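Mitochondrial dynamics protein MID49 (Mus musculus, PDB 4WOY) recruits the fission mediator Drp1 (DNM1L) to the mitochondrial outer membrane, regulates its GTPase activity and is required for mitochondrial fission. Local coordinates at residues E76-W82 with S113-L119; R247-H252 with L302-F306. The protein carries 1 engineered substitution. One frame throughout, in Å; residues are numbered along the deposited sequence.

Contact 1 (E76-W82 with S113-L119); sequences ELEPGLW and SPWDRFL
Leu77 lays its CD2 methyl over one face of the Trp115 indole, and two oxygens of the same loop sit at that ring's edge. Leu77 CD2 lies 3.9 Å from the centroid of the five-membered ring of Trp115, a CH-pi contact. The edge oxygens are Glu76 O and Glu78 OE1. The Trp82 ring carries the same Leu77 methyl over a face, off toward the rim. Ser113 OG and Leu119 CD2 meet the edge of Trp82. Trp82 CZ2 meets Trp115 CB obliquely at 3.8 Å.

Trp115 NE1 donates to Glu76 O at 2.9 Å, with an N-H...O angle of 162°. The carbonyl oxygen lies near the indole plane, but the donor stands well above the carbonyl plane.

The Glu78 side chain bends at its second torsion (chi2 83°), which turns the carboxylate back toward Trp82 and Ser113. Glu78 OE1 accepts from Trp82 NE1 at 3.0 Å, in a nearly straight bond. Glu78 OE2 accepts from Ser113 OG at 2.9 Å on the syn side, with the hydroxyl tilted out of the carboxylate plane. Ser113 OG in turn accepts from Trp115 N, which makes an ST turn. Asp116 OD2 accepts from Ser113 N and also from Gly111 N, while OD1 forms a salt bridge with Arg102.

Outside the two loops, Leu124 of strand 123-124 touches Leu77, Trp82 and Trp115. Phe48 meets Trp115 edge-to-face. The contact thus joins the loop between strands 69-74 and 82-86 to the loop before strand 119-120, within the MID51-like nucleotidyltransferase-type region.

Both indole N-H groups are satisfied by oxygens of 76-82. Each Glu78 carboxylate oxygen has a donor, which fixes the group's rotation and would be expected to stabilise its negative charge.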
# COMPACT_ATOMS: atom_id res chain seq x y z
N GLU A 76 2.07 -13.83 14.38
CA GLU A 76 3.32 -14.37 14.92
C GLU A 76 3.38 -15.85 14.61
O GLU A 76 2.74 -16.65 15.28
CB GLU A 76 3.45 -14.11 16.42
CG GLU A 76 3.56 -12.62 16.73
CD GLU A 76 3.51 -12.29 18.20
OE1 GLU A 76 3.20 -13.18 19.03
OE2 GLU A 76 3.81 -11.12 18.51
N LEU A 77 4.14 -16.21 13.58
CA LEU A 77 4.25 -17.61 13.18
C LEU A 77 5.36 -18.34 13.97
O LEU A 77 6.41 -17.77 14.26
CB LEU A 77 4.51 -17.71 11.67
CG LEU A 77 3.43 -17.15 10.74
CD1 LEU A 77 3.81 -17.32 9.26
CD2 LEU A 77 2.09 -17.81 11.03
N GLU A 78 5.11 -19.59 14.36
CA GLU A 78 6.17 -20.40 15.00
C GLU A 78 7.37 -20.55 14.06
O GLU A 78 7.22 -20.91 12.91
CB GLU A 78 5.66 -21.79 15.41
CG GLU A 78 4.49 -21.79 16.40
CD GLU A 78 3.12 -21.59 15.74
OE1 GLU A 78 3.06 -21.25 14.54
OE2 GLU A 78 2.10 -21.79 16.43
N PRO A 79 8.56 -20.21 14.55
CA PRO A 79 9.75 -20.31 13.69
C PRO A 79 10.04 -21.71 13.17
O PRO A 79 10.11 -22.66 13.95
CB PRO A 79 10.89 -19.81 14.60
CG PRO A 79 10.34 -19.95 16.01
CD PRO A 79 8.87 -19.70 15.90
N GLY A 80 10.17 -21.85 11.85
CA GLY A 80 10.47 -23.12 11.23
C GLY A 80 9.30 -24.07 11.04
O GLY A 80 9.46 -25.18 10.53
N LEU A 81 8.12 -23.65 11.47
CA LEU A 81 6.91 -24.45 11.28
C LEU A 81 6.25 -24.06 9.98
O LEU A 81 5.31 -24.70 9.52
CB LEU A 81 5.94 -24.22 12.44
CG LEU A 81 5.15 -25.39 13.03
CD1 LEU A 81 6.08 -26.48 13.55
CD2 LEU A 81 4.26 -24.86 14.16
N TRP A 82 6.76 -22.98 9.38
CA TRP A 82 6.15 -22.38 8.21
C TRP A 82 7.22 -21.96 7.23
O TRP A 82 8.30 -21.52 7.64
CB TRP A 82 5.29 -21.17 8.58
CG TRP A 82 4.27 -21.46 9.63
CD1 TRP A 82 4.42 -21.34 11.00
CD2 TRP A 82 2.93 -21.93 9.41
NE1 TRP A 82 3.24 -21.71 11.62
CE2 TRP A 82 2.32 -22.07 10.68
CE3 TRP A 82 2.18 -22.24 8.25
CZ2 TRP A 82 0.99 -22.52 10.82
CZ3 TRP A 82 0.85 -22.68 8.40
CH2 TRP A 82 0.28 -22.81 9.68
N SER A 113 -0.45 -25.81 16.15
CA SER A 113 -0.43 -24.36 15.98
C SER A 113 -1.82 -23.76 15.91
O SER A 113 -2.69 -24.28 15.22
CB SER A 113 0.34 -23.99 14.72
OG SER A 113 0.12 -22.62 14.44
N PRO A 114 -2.03 -22.62 16.61
CA PRO A 114 -3.32 -21.92 16.58
C PRO A 114 -3.68 -21.46 15.17
O PRO A 114 -4.85 -21.28 14.86
CB PRO A 114 -3.09 -20.72 17.53
CG PRO A 114 -1.57 -20.54 17.55
CD PRO A 114 -1.04 -21.94 17.48
N TRP A 115 -2.68 -21.29 14.32
CA TRP A 115 -2.96 -20.89 12.96
C TRP A 115 -3.48 -22.06 12.10
O TRP A 115 -3.93 -21.83 10.96
CB TRP A 115 -1.71 -20.28 12.33
CG TRP A 115 -1.15 -19.10 13.08
CD1 TRP A 115 0.06 -19.03 13.71
CD2 TRP A 115 -1.79 -17.82 13.28
NE1 TRP A 115 0.22 -17.78 14.29
CE2 TRP A 115 -0.90 -17.03 14.03
CE3 TRP A 115 -3.03 -17.28 12.90
CZ2 TRP A 115 -1.21 -15.71 14.42
CZ3 TRP A 115 -3.33 -15.97 13.28
CH2 TRP A 115 -2.42 -15.20 14.03
N ASP A 116 -3.41 -23.29 12.61
CA ASP A 116 -3.80 -24.46 11.81
C ASP A 116 -5.28 -24.43 11.38
O ASP A 116 -5.63 -24.97 10.32
CB ASP A 116 -3.54 -25.78 12.54
CG ASP A 116 -2.07 -26.12 12.63
OD1 ASP A 116 -1.25 -25.52 11.90
OD2 ASP A 116 -1.74 -27.01 13.44
N ARG A 117 -6.15 -23.77 12.15
CA ARG A 117 -7.56 -23.70 11.77
C ARG A 117 -7.79 -22.90 10.48
O ARG A 117 -8.86 -22.97 9.87
CB ARG A 117 -8.39 -23.10 12.89
CG ARG A 117 -8.10 -21.67 13.12
CD ARG A 117 -9.08 -21.10 14.12
NE ARG A 117 -10.31 -20.71 13.46
CZ ARG A 117 -11.19 -19.85 13.99
NH1 ARG A 117 -10.96 -19.30 15.18
NH2 ARG A 117 -12.29 -19.54 13.31
N PHE A 118 -6.78 -22.13 10.05
CA PHE A 118 -6.86 -21.39 8.80
C PHE A 118 -6.18 -22.14 7.67
O PHE A 118 -5.94 -21.57 6.59
CB PHE A 118 -6.24 -20.01 8.98
CG PHE A 118 -6.81 -19.28 10.15
CD1 PHE A 118 -8.12 -18.80 10.10
CD2 PHE A 118 -6.07 -19.14 11.33
CE1 PHE A 118 -8.68 -18.14 11.20
CE2 PHE A 118 -6.62 -18.48 12.43
CZ PHE A 118 -7.94 -17.99 12.37
N LEU A 119 -5.84 -23.40 7.90
CA LEU A 119 -5.27 -24.21 6.85
C LEU A 119 -6.31 -24.64 5.82
O LEU A 119 -7.37 -25.14 6.17
CB LEU A 119 -4.59 -25.45 7.44
CG LEU A 119 -3.22 -25.33 8.10
CD1 LEU A 119 -2.83 -26.71 8.58
CD2 LEU A 119 -2.22 -24.83 7.08

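Contact 2 (R247-H252 with L302-F306); sequences RLGWSH and LLGNF
His252 and Leu302 bring the two backbones closest, with CA atoms 6.3 Å apart, where the first turn of helix 250-261 meets a loop that closes in a type I turn from Leu303 to Phe306. Gly249 is the N-cap of that helix.

Arg247 lays its guanidinium on one face of the Phe306 ring. The planes are 30° apart, and Arg247 CZ stands 4.2 Å from the Phe306 ring centroid in a cation-pi contact. The arginine chain bends at chi2 and chi3 (-72° and -56°), folding its charged end back over the ring. Arg247 CB also touches Phe306 CZ, at 3.6 Å. Asn305 lies at the guanidinium edge. Arg247 NH1 forms a salt bridge with Glu310 of helix 308-317, so the charge has a partner beyond the ring. Leu303 CD2 covers the opposite face of Phe306.

His252 presents NE2 to the edge of the Phe306 ring, 3.8 Å from Phe306 CE1. The two rings meet obliquely. His252 NE2 also donates a weak, bent hydrogen bond to Leu302 O, 3.2 Å away. Leu302 CD1 lies over one face of the imidazole, toward its rim, and reaches Ser251 O at 3.4 Å.

Ile311 and Ile314 of helix 308-317 also pack on Phe306. Leu248 and Leu303 meet loosely through their CD2 methyls and continue the apolar layer toward helix 272-288.

The arrangement joins the start of one helix to the loop leading into the last helix of the chain. It belongs to the mostly helical Mab-21 HhH/H2TH-like region, the C-terminal part of this fragment.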
# COMPACT_ATOMS: atom_id res chain seq x y z
N ARG A 247 -6.02 5.02 -12.41
CA ARG A 247 -5.52 3.65 -12.22
C ARG A 247 -4.01 3.65 -11.90
O ARG A 247 -3.49 2.73 -11.28
CB ARG A 247 -5.78 2.81 -13.48
CG ARG A 247 -7.22 2.34 -13.66
CD ARG A 247 -7.61 1.25 -12.69
NE ARG A 247 -6.73 0.08 -12.73
CZ ARG A 247 -6.81 -0.91 -13.62
NH1 ARG A 247 -7.72 -0.86 -14.57
NH2 ARG A 247 -5.98 -1.94 -13.56
N LEU A 248 -3.31 4.69 -12.35
CA LEU A 248 -1.91 4.87 -12.03
C LEU A 248 -1.84 5.29 -10.59
O LEU A 248 -2.12 6.45 -10.28
CB LEU A 248 -1.26 5.92 -12.93
CG LEU A 248 -1.19 5.49 -14.38
CD1 LEU A 248 -0.51 6.55 -15.23
CD2 LEU A 248 -0.49 4.12 -14.48
N GLY A 249 -1.54 4.35 -9.71
CA GLY A 249 -1.57 4.63 -8.29
C GLY A 249 -0.20 4.68 -7.66
O GLY A 249 0.81 4.66 -8.35
N TRP A 250 -0.17 4.67 -6.34
CA TRP A 250 1.06 4.81 -5.60
C TRP A 250 2.14 3.81 -6.04
O TRP A 250 3.28 4.17 -6.28
CB TRP A 250 0.77 4.62 -4.13
CG TRP A 250 1.97 4.73 -3.30
CD1 TRP A 250 2.89 3.75 -3.06
CD2 TRP A 250 2.38 5.86 -2.54
NE1 TRP A 250 3.87 4.21 -2.22
CE2 TRP A 250 3.58 5.51 -1.88
CE3 TRP A 250 1.86 7.14 -2.34
CZ2 TRP A 250 4.26 6.39 -1.05
CZ3 TRP A 250 2.54 8.03 -1.53
CH2 TRP A 250 3.73 7.65 -0.89
N SER A 251 1.76 2.54 -6.15
CA SER A 251 2.73 1.49 -6.46
C SER A 251 3.30 1.64 -7.88
O SER A 251 4.48 1.38 -8.10
CB SER A 251 2.10 0.11 -6.31
OG SER A 251 1.07 -0.04 -7.26
N HIS A 252 2.45 2.04 -8.82
CA HIS A 252 2.88 2.26 -10.20
C HIS A 252 3.94 3.34 -10.29
O HIS A 252 4.99 3.16 -10.95
CB HIS A 252 1.71 2.68 -11.06
CG HIS A 252 0.63 1.66 -11.14
ND1 HIS A 252 -0.36 1.57 -10.19
CD2 HIS A 252 0.38 0.70 -12.05
CE1 HIS A 252 -1.18 0.58 -10.51
NE2 HIS A 252 -0.75 0.03 -11.63
N LEU A 302 3.28 -4.10 -13.56
CA LEU A 302 2.20 -3.33 -12.95
C LEU A 302 1.17 -2.87 -13.98
O LEU A 302 0.11 -2.36 -13.62
CB LEU A 302 2.76 -2.14 -12.17
CG LEU A 302 3.39 -2.54 -10.83
CD1 LEU A 302 3.52 -1.35 -9.93
CD2 LEU A 302 2.58 -3.62 -10.12
N LEU A 303 1.49 -3.04 -15.26
CA LEU A 303 0.56 -2.73 -16.34
C LEU A 303 -0.07 -3.96 -16.95
O LEU A 303 -0.79 -3.86 -17.94
CB LEU A 303 1.24 -1.93 -17.45
CG LEU A 303 1.74 -0.52 -17.19
CD1 LEU A 303 2.26 0.01 -18.50
CD2 LEU A 303 0.63 0.36 -16.58
N GLY A 304 0.23 -5.12 -16.38
CA GLY A 304 -0.19 -6.40 -16.94
C GLY A 304 -1.68 -6.61 -17.06
O GLY A 304 -2.16 -7.21 -18.03
N ASN A 305 -2.41 -6.14 -16.06
CA ASN A 305 -3.85 -6.31 -16.01
C ASN A 305 -4.58 -5.11 -16.61
O ASN A 305 -5.79 -4.98 -16.44
CB ASN A 305 -4.31 -6.55 -14.56
CG ASN A 305 -3.95 -5.38 -13.64
OD1 ASN A 305 -3.06 -4.58 -13.93
ND2 ASN A 305 -4.66 -5.29 -12.50
N PHE A 306 -3.86 -4.23 -17.30
CA PHE A 306 -4.53 -3.17 -18.04
C PHE A 306 -5.01 -3.68 -19.39
O PHE A 306 -4.26 -4.34 -20.12
CB PHE A 306 -3.62 -1.96 -18.24
CG PHE A 306 -3.49 -1.09 -17.03
CD1 PHE A 306 -3.02 -1.60 -15.83
CD2 PHE A 306 -3.82 0.25 -17.09
CE1 PHE A 306 -2.89 -0.78 -14.71
CE2 PHE A 306 -3.70 1.07 -15.98
CZ PHE A 306 -3.24 0.56 -14.79

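Overall arrangement
Contact 1 comes first along the chain and closes before contact 2 opens. Their centres are about 33 Å apart and their nearest atoms about 23 Å, so they do not touch. The centre of contact 1 lies about 25 Å from the centre of the chain, beside strands 82-86 and 97-102 of the large mixed sheet, in the MID51-like nucleotidyltransferase-type region. The centre of contact 2 lies about 12 Å from the chain centre, among helices 250-261, 272-288 and 308-317 of the Mab-21-like region. Each contact joins segments in a different part of the fragment. Together they sample its two-part build, a sheet-bearing part followed by a mostly helical one.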